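Local structure of DHC, diheme cytochrome c (Rhodobacter sphaeroides, 2FWT) at residues M34-L37 and P38-F41; S46-E49 and A50-G53; P89-K92 and R93-D97. The protein carries two covalently attached c-type hemes and probably passes electrons through them to its partner, the oxygen-binding sphaeroides heme protein. All coordinates share one frame; numbering follows the deposited sequence.

Contact 1: residues M34-L37 and P38-F41; sequences MADL and PNHF. With HEC (heme c), chain C.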
loop_
_atom_site.group_PDB
_atom_site.type_symbol
_atom_site.label_atom_id
_atom_site.label_comp_id
_atom_site.label_asym_id
_atom_site.label_seq_id
_atom_site.Cartn_x
_atom_site.Cartn_y
_atom_site.Cartn_z
ATOM N N MET A 34 7.837 -6.181 -3.801
ATOM C CA MET A 34 9.176 -5.608 -4.011
ATOM C C MET A 34 10.040 -6.438 -5.003
ATOM O O MET A 34 11.033 -5.947 -5.571
ATOM C CB MET A 34 9.882 -5.419 -2.674
ATOM C CG MET A 34 9.178 -4.430 -1.753
ATOM S SD MET A 34 9.006 -2.762 -2.424
ATOM C CE MET A 34 10.709 -2.219 -2.513
ATOM N N ALA A 35 9.637 -7.685 -5.208
ATOM C CA ALA A 35 10.321 -8.574 -6.114
ATOM C C ALA A 35 9.963 -8.376 -7.580
ATOM O O ALA A 35 10.631 -8.949 -8.458
ATOM C CB ALA A 35 10.053 -9.990 -5.725
ATOM N N ASP A 36 8.912 -7.622 -7.887
ATOM C CA ASP A 36 8.502 -7.513 -9.294
ATOM C C ASP A 36 8.074 -6.097 -9.575
ATOM O O ASP A 36 7.072 -5.868 -10.262
ATOM C CB ASP A 36 7.365 -8.529 -9.582
ATOM C CG ASP A 36 7.152 -8.812 -11.071
ATOM O OD1 ASP A 36 8.048 -8.550 -11.916
ATOM O OD2 ASP A 36 6.045 -9.328 -11.384
ATOM N N LEU A 37 8.868 -5.140 -9.114
ATOM C CA LEU A 37 8.557 -3.745 -9.365
ATOM C C LEU A 37 8.532 -3.358 -10.860
ATOM O O LEU A 37 7.853 -2.419 -11.219
ATOM C CB LEU A 37 9.489 -2.828 -8.595
ATOM C CG LEU A 37 9.290 -2.878 -7.080
ATOM C CD1 LEU A 37 10.370 -2.051 -6.391
ATOM C CD2 LEU A 37 7.859 -2.382 -6.729
ATOM N N PRO A 38 9.306 -4.047 -11.719
ATOM C CA PRO A 38 9.166 -3.742 -13.163
ATOM C C PRO A 38 7.788 -4.008 -13.750
ATOM O O PRO A 38 7.435 -3.446 -14.814
ATOM C CB PRO A 38 10.205 -4.669 -13.820
ATOM C CG PRO A 38 11.260 -4.826 -12.767
ATOM C CD PRO A 38 10.386 -5.013 -11.497
ATOM N N ASN A 39 7.026 -4.856 -13.080
ATOM C CA ASN A 39 5.679 -5.233 -13.494
ATOM C C ASN A 39 4.718 -4.994 -12.338
ATOM O O ASN A 39 4.045 -5.893 -11.874
ATOM C CB ASN A 39 5.661 -6.697 -13.896
ATOM C CG ASN A 39 6.682 -7.012 -14.960
ATOM O OD1 ASN A 39 6.557 -6.545 -16.081
ATOM N ND2 ASN A 39 7.700 -7.784 -14.615
ATOM N N HIS A 40 4.659 -3.750 -11.907
ATOM C CA HIS A 40 3.924 -3.317 -10.721
ATOM C C HIS A 40 2.617 -2.763 -11.238
ATOM O O HIS A 40 2.541 -1.614 -11.646
ATOM C CB HIS A 40 4.730 -2.201 -10.012
ATOM C CG HIS A 40 4.130 -1.669 -8.740
ATOM N ND1 HIS A 40 4.161 -2.365 -7.552
ATOM C CD2 HIS A 40 3.585 -0.457 -8.450
ATOM C CE1 HIS A 40 3.607 -1.617 -6.601
ATOM N NE2 HIS A 40 3.259 -0.444 -7.112
ATOM N N PHE A 41 1.596 -3.596 -11.242
ATOM C CA PHE A 41 0.265 -3.175 -11.634
ATOM C C PHE A 41 0.218 -2.430 -12.945
ATOM O O PHE A 41 -0.497 -1.430 -13.071
ATOM C CB PHE A 41 -0.393 -2.355 -10.542
ATOM C CG PHE A 41 -0.408 -3.033 -9.233
ATOM C CD1 PHE A 41 0.442 -2.631 -8.221
ATOM C CD2 PHE A 41 -1.252 -4.107 -9.008
ATOM C CE1 PHE A 41 0.436 -3.271 -7.005
ATOM C CE2 PHE A 41 -1.251 -4.771 -7.792
ATOM C CZ PHE A 41 -0.399 -4.349 -6.780
HETATM FE FE HEC C . 2.486 1.155 -6.294
HETATM C CHA HEC C . -0.663 -0.063 -6.468
HETATM C CHB HEC C . 2.901 -0.336 -3.227
HETATM C CHC HEC C . 5.601 2.473 -6.056
HETATM C CHD HEC C . 2.162 2.515 -9.402
HETATM N NA HEC C . 1.344 0.048 -5.063
HETATM C C1A HEC C . 0.049 -0.358 -5.335
HETATM C C2A HEC C . -0.457 -1.151 -4.253
HETATM C C3A HEC C . 0.532 -1.220 -3.338
HETATM C C4A HEC C . 1.671 -0.466 -3.833
HETATM C CMA HEC C . 0.494 -1.937 -2.001
HETATM C CAA HEC C . -1.862 -1.763 -4.191
HETATM C CBA HEC C . -2.924 -0.759 -3.747
HETATM C CGA HEC C . -4.218 -1.490 -3.450
HETATM O O1A HEC C . -4.347 -2.028 -2.331
HETATM O O2A HEC C . -5.124 -1.529 -4.324
HETATM N NB HEC C . 3.969 1.087 -4.906
HETATM C C1B HEC C . 3.975 0.352 -3.743
HETATM C C2B HEC C . 5.283 0.448 -3.135
HETATM C C3B HEC C . 6.037 1.223 -3.942
HETATM C C4B HEC C . 5.197 1.687 -5.029
HETATM C CMB HEC C . 5.657 -0.325 -1.852
HETATM C CAB HEC C . 7.524 1.619 -3.804
HETATM C CBB HEC C . 8.406 0.573 -3.960
HETATM N NC HEC C . 3.641 2.292 -7.503
HETATM C C1C HEC C . 4.909 2.743 -7.204
HETATM C C2C HEC C . 5.371 3.589 -8.274
HETATM C C3C HEC C . 4.430 3.597 -9.222
HETATM C C4C HEC C . 3.324 2.789 -8.737
HETATM C CMC HEC C . 6.738 4.289 -8.295
HETATM C CAC HEC C . 4.480 4.326 -10.594
HETATM C CBC HEC C . 5.540 4.103 -11.432
HETATM N ND HEC C . 1.040 1.193 -7.666
HETATM C C1D HEC C . 1.118 1.790 -8.925
HETATM C C2D HEC C . -0.105 1.552 -9.660
HETATM C C3D HEC C . -0.997 0.752 -8.764
HETATM C C4D HEC C . -0.209 0.580 -7.548
HETATM C CMD HEC C . -0.426 1.967 -11.065
HETATM C CAD HEC C . -2.397 0.262 -9.116
HETATM C CBD HEC C . -3.410 1.334 -8.695
HETATM C CGD HEC C . -4.819 0.960 -9.085
HETATM O O1D HEC C . -5.050 -0.238 -9.381
HETATM O O2D HEC C . -5.701 1.877 -9.081
HETATM O O HOH W 1 5.262 -4.946 -7.671
#

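Contact 2: residues S46-E49 and A50-G53; sequences SLDE and ASRG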
loop_
_atom_site.group_PDB
_atom_site.type_symbol
_atom_site.label_atom_id
_atom_site.label_comp_id
_atom_site.label_asym_id
_atom_site.label_seq_id
_atom_site.Cartn_x
_atom_site.Cartn_y
_atom_site.Cartn_z
ATOM N N SER A 46 10.415 0.057 -10.884
ATOM C CA SER A 46 11.708 -0.503 -10.479
ATOM C C SER A 46 12.663 0.541 -9.895
ATOM O O SER A 46 12.537 1.740 -10.165
ATOM C CB SER A 46 12.321 -1.291 -11.639
ATOM O OG SER A 46 12.574 -0.424 -12.732
ATOM N N LEU A 47 13.561 0.052 -9.028
ATOM C CA LEU A 47 14.476 0.824 -8.226
ATOM C C LEU A 47 15.833 0.152 -8.320
ATOM O O LEU A 47 15.943 -1.008 -8.703
ATOM C CB LEU A 47 14.098 0.684 -6.736
ATOM C CG LEU A 47 12.724 1.091 -6.297
ATOM C CD1 LEU A 47 12.535 0.620 -4.885
ATOM C CD2 LEU A 47 12.631 2.573 -6.423
ATOM N N ASP A 48 16.868 0.858 -7.929
ATOM C CA ASP A 48 18.160 0.204 -7.796
ATOM C C ASP A 48 18.064 -0.834 -6.674
ATOM O O ASP A 48 17.321 -0.641 -5.691
ATOM C CB ASP A 48 19.269 1.211 -7.492
ATOM C CG ASP A 48 19.135 1.838 -6.134
ATOM O OD1 ASP A 48 18.381 2.815 -6.022
ATOM O OD2 ASP A 48 19.790 1.366 -5.164
ATOM N N GLU A 49 18.859 -1.887 -6.816
ATOM C CA GLU A 49 18.803 -3.044 -5.924
ATOM C C GLU A 49 18.955 -2.669 -4.466
ATOM O O GLU A 49 18.171 -3.127 -3.643
ATOM C CB GLU A 49 19.865 -4.060 -6.307
ATOM C CG GLU A 49 19.875 -5.320 -5.440
ATOM C CD GLU A 49 21.020 -6.253 -5.810
ATOM O OE1 GLU A 49 22.165 -6.028 -5.325
ATOM O OE2 GLU A 49 20.770 -7.191 -6.610
ATOM N N ALA A 50 19.961 -1.852 -4.125
ATOM C CA ALA A 50 20.186 -1.488 -2.713
ATOM C C ALA A 50 18.948 -0.830 -2.095
ATOM O O ALA A 50 18.547 -1.176 -0.988
ATOM C CB ALA A 50 21.454 -0.570 -2.541
ATOM N N SER A 51 18.355 0.124 -2.828
ATOM C CA SER A 51 17.145 0.798 -2.383
ATOM C C SER A 51 15.998 -0.184 -2.215
ATOM O O SER A 51 15.285 -0.111 -1.232
ATOM C CB SER A 51 16.718 1.884 -3.372
ATOM O OG SER A 51 17.617 2.998 -3.260
ATOM N N ARG A 52 15.846 -1.088 -3.176
ATOM C CA ARG A 52 14.791 -2.094 -3.122
ATOM C C ARG A 52 14.904 -2.885 -1.814
ATOM O O ARG A 52 13.932 -3.040 -1.094
ATOM C CB ARG A 52 14.860 -3.017 -4.333
ATOM C CG ARG A 52 13.625 -3.938 -4.520
ATOM C CD ARG A 52 13.705 -5.229 -3.692
ATOM N NE ARG A 52 14.928 -5.902 -4.091
ATOM C CZ ARG A 52 15.679 -6.687 -3.324
ATOM N NH1 ARG A 52 15.332 -6.990 -2.064
ATOM N NH2 ARG A 52 16.792 -7.185 -3.850
ATOM N N GLY A 53 16.106 -3.356 -1.493
ATOM C CA GLY A 53 16.332 -4.102 -0.261
ATOM C C GLY A 53 16.086 -3.304 1.000
ATOM O O GLY A 53 15.544 -3.817 1.995
HETATM O O HOH W 2 21.979 -0.635 -5.876
HETATM O O HOH W 3 18.112 -7.585 -7.038
#

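Contact 3: residues P89-K92 and R93-D97; sequences PWFK and RKHAD. With HEC (heme c), chain B.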
loop_
_atom_site.group_PDB
_atom_site.type_symbol
_atom_site.label_atom_id
_atom_site.label_comp_id
_atom_site.label_asym_id
_atom_site.label_seq_id
_atom_site.Cartn_x
_atom_site.Cartn_y
_atom_site.Cartn_z
ATOM N N PRO A 89 -9.475 -9.479 2.993
ATOM C CA PRO A 89 -10.799 -9.790 3.523
ATOM C C PRO A 89 -11.485 -8.636 4.282
ATOM O O PRO A 89 -12.639 -8.283 3.965
ATOM C CB PRO A 89 -10.516 -11.012 4.393
ATOM C CG PRO A 89 -9.411 -11.689 3.625
ATOM C CD PRO A 89 -8.516 -10.550 3.295
ATOM N N TRP A 90 -10.803 -8.019 5.240
ATOM C CA TRP A 90 -11.444 -6.943 5.997
ATOM C C TRP A 90 -11.822 -5.781 5.089
ATOM O O TRP A 90 -12.851 -5.126 5.288
ATOM C CB TRP A 90 -10.584 -6.466 7.176
ATOM C CG TRP A 90 -9.316 -5.709 6.840
ATOM C CD1 TRP A 90 -8.058 -6.180 6.891
ATOM C CD2 TRP A 90 -9.223 -4.341 6.433
ATOM N NE1 TRP A 90 -7.151 -5.172 6.529
ATOM C CE2 TRP A 90 -7.850 -4.039 6.256
ATOM C CE3 TRP A 90 -10.163 -3.325 6.246
ATOM C CZ2 TRP A 90 -7.405 -2.785 5.835
ATOM C CZ3 TRP A 90 -9.714 -2.080 5.833
ATOM C CH2 TRP A 90 -8.346 -1.825 5.644
ATOM N N PHE A 91 -10.981 -5.523 4.092
ATOM C CA PHE A 91 -11.174 -4.354 3.239
ATOM C C PHE A 91 -12.425 -4.540 2.401
ATOM O O PHE A 91 -13.263 -3.647 2.290
ATOM C CB PHE A 91 -9.963 -4.184 2.319
ATOM C CG PHE A 91 -9.977 -2.899 1.559
ATOM C CD1 PHE A 91 -9.175 -1.846 1.948
ATOM C CD2 PHE A 91 -10.786 -2.741 0.444
ATOM C CE1 PHE A 91 -9.181 -0.656 1.222
ATOM C CE2 PHE A 91 -10.789 -1.546 -0.294
ATOM C CZ PHE A 91 -10.004 -0.516 0.087
ATOM N N LYS A 92 -12.542 -5.715 1.793
ATOM C CA LYS A 92 -13.703 -6.036 0.976
ATOM C C LYS A 92 -14.995 -5.983 1.810
ATOM O O LYS A 92 -16.009 -5.414 1.376
ATOM C CB LYS A 92 -13.529 -7.431 0.365
ATOM C CG LYS A 92 -12.444 -7.497 -0.755
ATOM C CD LYS A 92 -12.955 -6.919 -2.061
ATOM C CE LYS A 92 -11.910 -7.003 -3.156
ATOM N NZ LYS A 92 -12.386 -6.482 -4.463
ATOM N N ARG A 93 -14.934 -6.567 2.993
ATOM C CA ARG A 93 -16.095 -6.684 3.867
ATOM C C ARG A 93 -16.570 -5.301 4.321
ATOM O O ARG A 93 -17.753 -4.986 4.248
ATOM C CB ARG A 93 -15.729 -7.599 5.060
ATOM C CG ARG A 93 -16.729 -7.710 6.143
ATOM C CD ARG A 93 -16.339 -8.828 7.134
ATOM N NE ARG A 93 -15.286 -8.456 8.103
ATOM C CZ ARG A 93 -14.030 -8.936 8.145
ATOM N NH1 ARG A 93 -13.570 -9.806 7.249
ATOM N NH2 ARG A 93 -13.200 -8.524 9.099
ATOM N N LYS A 94 -15.649 -4.472 4.787
ATOM C CA LYS A 94 -16.003 -3.151 5.300
ATOM C C LYS A 94 -16.441 -2.173 4.209
ATOM O O LYS A 94 -17.428 -1.449 4.353
ATOM C CB LYS A 94 -14.847 -2.593 6.143
ATOM C CG LYS A 94 -14.546 -3.403 7.393
ATOM C CD LYS A 94 -15.679 -3.499 8.380
ATOM C CE LYS A 94 -15.226 -4.169 9.681
ATOM N NZ LYS A 94 -16.267 -4.195 10.772
ATOM N N HIS A 95 -15.769 -2.172 3.073
ATOM C CA HIS A 95 -16.104 -1.221 2.048
ATOM C C HIS A 95 -17.372 -1.607 1.277
ATOM O O HIS A 95 -18.022 -0.746 0.691
ATOM C CB HIS A 95 -14.896 -0.999 1.113
ATOM C CG HIS A 95 -13.781 -0.199 1.751
ATOM N ND1 HIS A 95 -12.756 -0.784 2.472
ATOM C CD2 HIS A 95 -13.567 1.142 1.823
ATOM C CE1 HIS A 95 -11.945 0.168 2.925
ATOM N NE2 HIS A 95 -12.430 1.354 2.578
ATOM N N ALA A 96 -17.742 -2.888 1.291
ATOM C CA ALA A 96 -18.944 -3.343 0.582
ATOM C C ALA A 96 -20.194 -2.641 1.124
ATOM O O ALA A 96 -21.095 -2.288 0.368
ATOM C CB ALA A 96 -19.103 -4.815 0.717
ATOM N N ASP A 97 -20.194 -2.405 2.429
ATOM C CA ASP A 97 -21.296 -1.707 3.133
ATOM C C ASP A 97 -21.338 -0.194 2.938
ATOM O O ASP A 97 -22.414 0.444 2.990
ATOM C CB ASP A 97 -21.144 -1.926 4.661
ATOM C CG ASP A 97 -21.795 -3.162 5.138
ATOM O OD1 ASP A 97 -22.455 -3.818 4.329
ATOM O OD2 ASP A 97 -21.643 -3.489 6.347
HETATM FE FE HEC B . -11.785 3.135 3.135
HETATM C CHA HEC B . -13.665 2.559 5.899
HETATM C CHB HEC B . -8.986 2.078 4.764
HETATM C CHC HEC B . -9.996 3.364 0.240
HETATM C CHD HEC B . -14.391 4.740 1.652
HETATM N NA HEC B . -11.402 2.440 4.980
HETATM C C1A HEC B . -12.328 2.235 5.979
HETATM C C2A HEC B . -11.666 1.696 7.117
HETATM C C3A HEC B . -10.360 1.578 6.815
HETATM C C4A HEC B . -10.169 2.042 5.461
HETATM C CMA HEC B . -9.270 1.063 7.768
HETATM C CAA HEC B . -12.330 1.309 8.462
HETATM C CBA HEC B . -12.599 -0.186 8.419
HETATM C CGA HEC B . -13.373 -0.677 9.646
HETATM O O1A HEC B . -12.811 -1.481 10.408
HETATM O O2A HEC B . -14.535 -0.278 9.892
HETATM N NB HEC B . -9.866 2.795 2.591
HETATM C C1B HEC B . -8.850 2.350 3.427
HETATM C C2B HEC B . -7.635 2.212 2.670
HETATM C C3B HEC B . -7.905 2.563 1.405
HETATM C C4B HEC B . -9.312 2.939 1.351
HETATM C CMB HEC B . -6.319 1.718 3.287
HETATM C CAB HEC B . -6.971 2.531 0.173
HETATM C CBB HEC B . -6.231 1.386 -0.093
HETATM N NC HEC B . -12.146 3.921 1.310
HETATM C C1C HEC B . -11.267 3.883 0.234
HETATM C C2C HEC B . -11.926 4.501 -0.900
HETATM C C3C HEC B . -13.156 4.891 -0.536
HETATM C C4C HEC B . -13.295 4.539 0.868
HETATM C CMC HEC B . -11.258 4.647 -2.260
HETATM C CAC HEC B . -14.238 5.575 -1.406
HETATM C CBC HEC B . -14.473 5.177 -2.700
HETATM N ND HEC B . -13.659 3.562 3.663
HETATM C C1D HEC B . -14.566 4.285 2.906
HETATM C C2D HEC B . -15.776 4.536 3.685
HETATM C C3D HEC B . -15.572 3.874 4.999
HETATM C C4D HEC B . -14.244 3.284 4.898
HETATM C CMD HEC B . -17.015 5.308 3.239
HETATM C CAD HEC B . -16.547 3.825 6.202
HETATM C CBD HEC B . -16.219 4.947 7.195
HETATM C CGD HEC B . -16.715 4.624 8.610
HETATM O O1D HEC B . -17.509 3.667 8.874
HETATM O O2D HEC B . -16.284 5.333 9.551
#

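Contact 1: residues M34-L37 and P38-F41
Asp36 meets Asn39 across a tight turn because its first torsion sets CG anti to the backbone N, beside the carbonyl carbon (chi1 -162°), and so carries the carboxylate to the Asn39 amide. Asn39 ND2 then donates to Asp36 OD1 at 2.8 Å, an almost straight bond. The acceptor sits within the amide plane, but the donor approaches OD1 from the syn side and somewhat out of the carboxylate plane, and the two flat groups are turned 60° against each other. A second bond ties the same pair, from Asn39 N to Asp36 O at 3.0 Å, with the donor well above the carbonyl plane. Between them, Pro38 and Leu37 form the bend, Leu37 CB resting on Pro38 CD.

His40 leaves this turn with CG anti to its N (chi1 -178°), which carries the imidazole away from the turn and onto the heme. NE2 binds the iron at 2.0 Å. Leu37 runs beside the ring, pointing the same way, and its CD2 comes to 3.8 Å from His40 ND1. A water lying in the ring plane accepts from ND1 at 2.8 Å and gives a weak bond back to Asp36 O, linking the turn to the iron ligand and probably helping to fix the ring's rotation. Phe41 covers one imidazole face, CD1 standing over its centre, and the same CD1 lies 3.3 Å from heme atom CHA. Met34 SD touches the heme at CBB. With His17 as the other axial ligand, this is the bis-histidine iron site of a c-type heme, its distal histidine supplied by a loop.

Contact 2: residues S46-E49 and A50-G53
Asp48 and Ser51 hold each other through two bonds, one to each carboxylate oxygen. Ser51 OG donates to Asp48 OD1 at 2.9 Å from the syn side, while Ser51 N donates to Asp48 OD2 at 3.0 Å, coming from above the carboxylate plane. The Asp48 side chain folds back over the helix start because CG stands between the backbone N and the carbonyl carbon (chi1 68°). OD2 has a further donor in a water, which also accepts from Ala50 N at 2.9 Å, so that this early amide is satisfied through solvent.

Behind the cap the regular helical bonds begin: Arg52 N to Asp48 O at 2.9 Å and Gly53 N to Glu49 O at 3.0 Å. Glu49 and Arg52 do not form a direct salt bridge here. A water donates to Glu49 OE2 at 2.7 Å and accepts only weakly from Arg52 NH2, whereas Arg52 NH1 pairs with Glu56 one turn on. Leu47 CD1 packs against Arg52 CA at 3.9 Å. Asp48 is thus the N-cap of helix 49-61, its carboxylate gripping the amide three residues on.

Contact 3: residues P89-K92 and R93-D97
The Phe91 and His95 rings stack face to face on one side of helix 89-98, one turn apart, their centroids 3.9 Å from each other and their planes inclined by 26°. His95 ND1 sits over the centre of the phenyl face, while Phe91 CZ lies over the imidazole nearer its rim. The edge of the phenyl ring points at the porphyrin, CE1 standing 3.5 Å from heme C3B. This is the axial-histidine helix of a bis-histidine heme c site: His95 and His117 bind the same iron. Trp90 extends the aromatic wall, its CH2 touching the heme methyl CMA at 3.7 Å and Phe91 CB lying over one of its faces. Nearby, Lys94 runs its aliphatic chain past the propionate, CE at 3.7 Å from O1A.

Across the outer surface the Arg93 guanidinium lays a face over Trp90 CA, its chain bending back at chi3. With an alanine in place of Phe91 the imidazole is likely to lose its stacked face and a gap to open beside heme C3B, though the ND1 bond to the backbone O could remain.

Phe91 O takes two donors from opposite faces of its carbonyl plane: the helical His95 N at 3.0 Å, and His95 ND1 at 2.9 Å, whose bond lies exactly in the imidazole plane and fixes the ring's rotation while NE2 sits 2.0 Å from the iron.

In the fold
Contacts 1 and 3 each supply an axial histidine to a different heme, yet by different means: a loop at 34-41, a helix at 89-97. Their centres are about 26 Å apart and their nearest atoms about 12 Å, so they do not touch; the His40 side chain itself is about 12 Å from the second heme. Contact 2 joins contact 1 directly, with centres about 11 Å apart: Leu37 CD1 meets Leu47 CD1 at 3.8 Å, and Pro38 CG meets Ser46 CB. The Leu47 side chain, just ahead of helix 49-61, also comes within about 4 Å of a heme. Contacts 2 and 3 lie on opposite sides of the chain's centre, about 33 Å between centres.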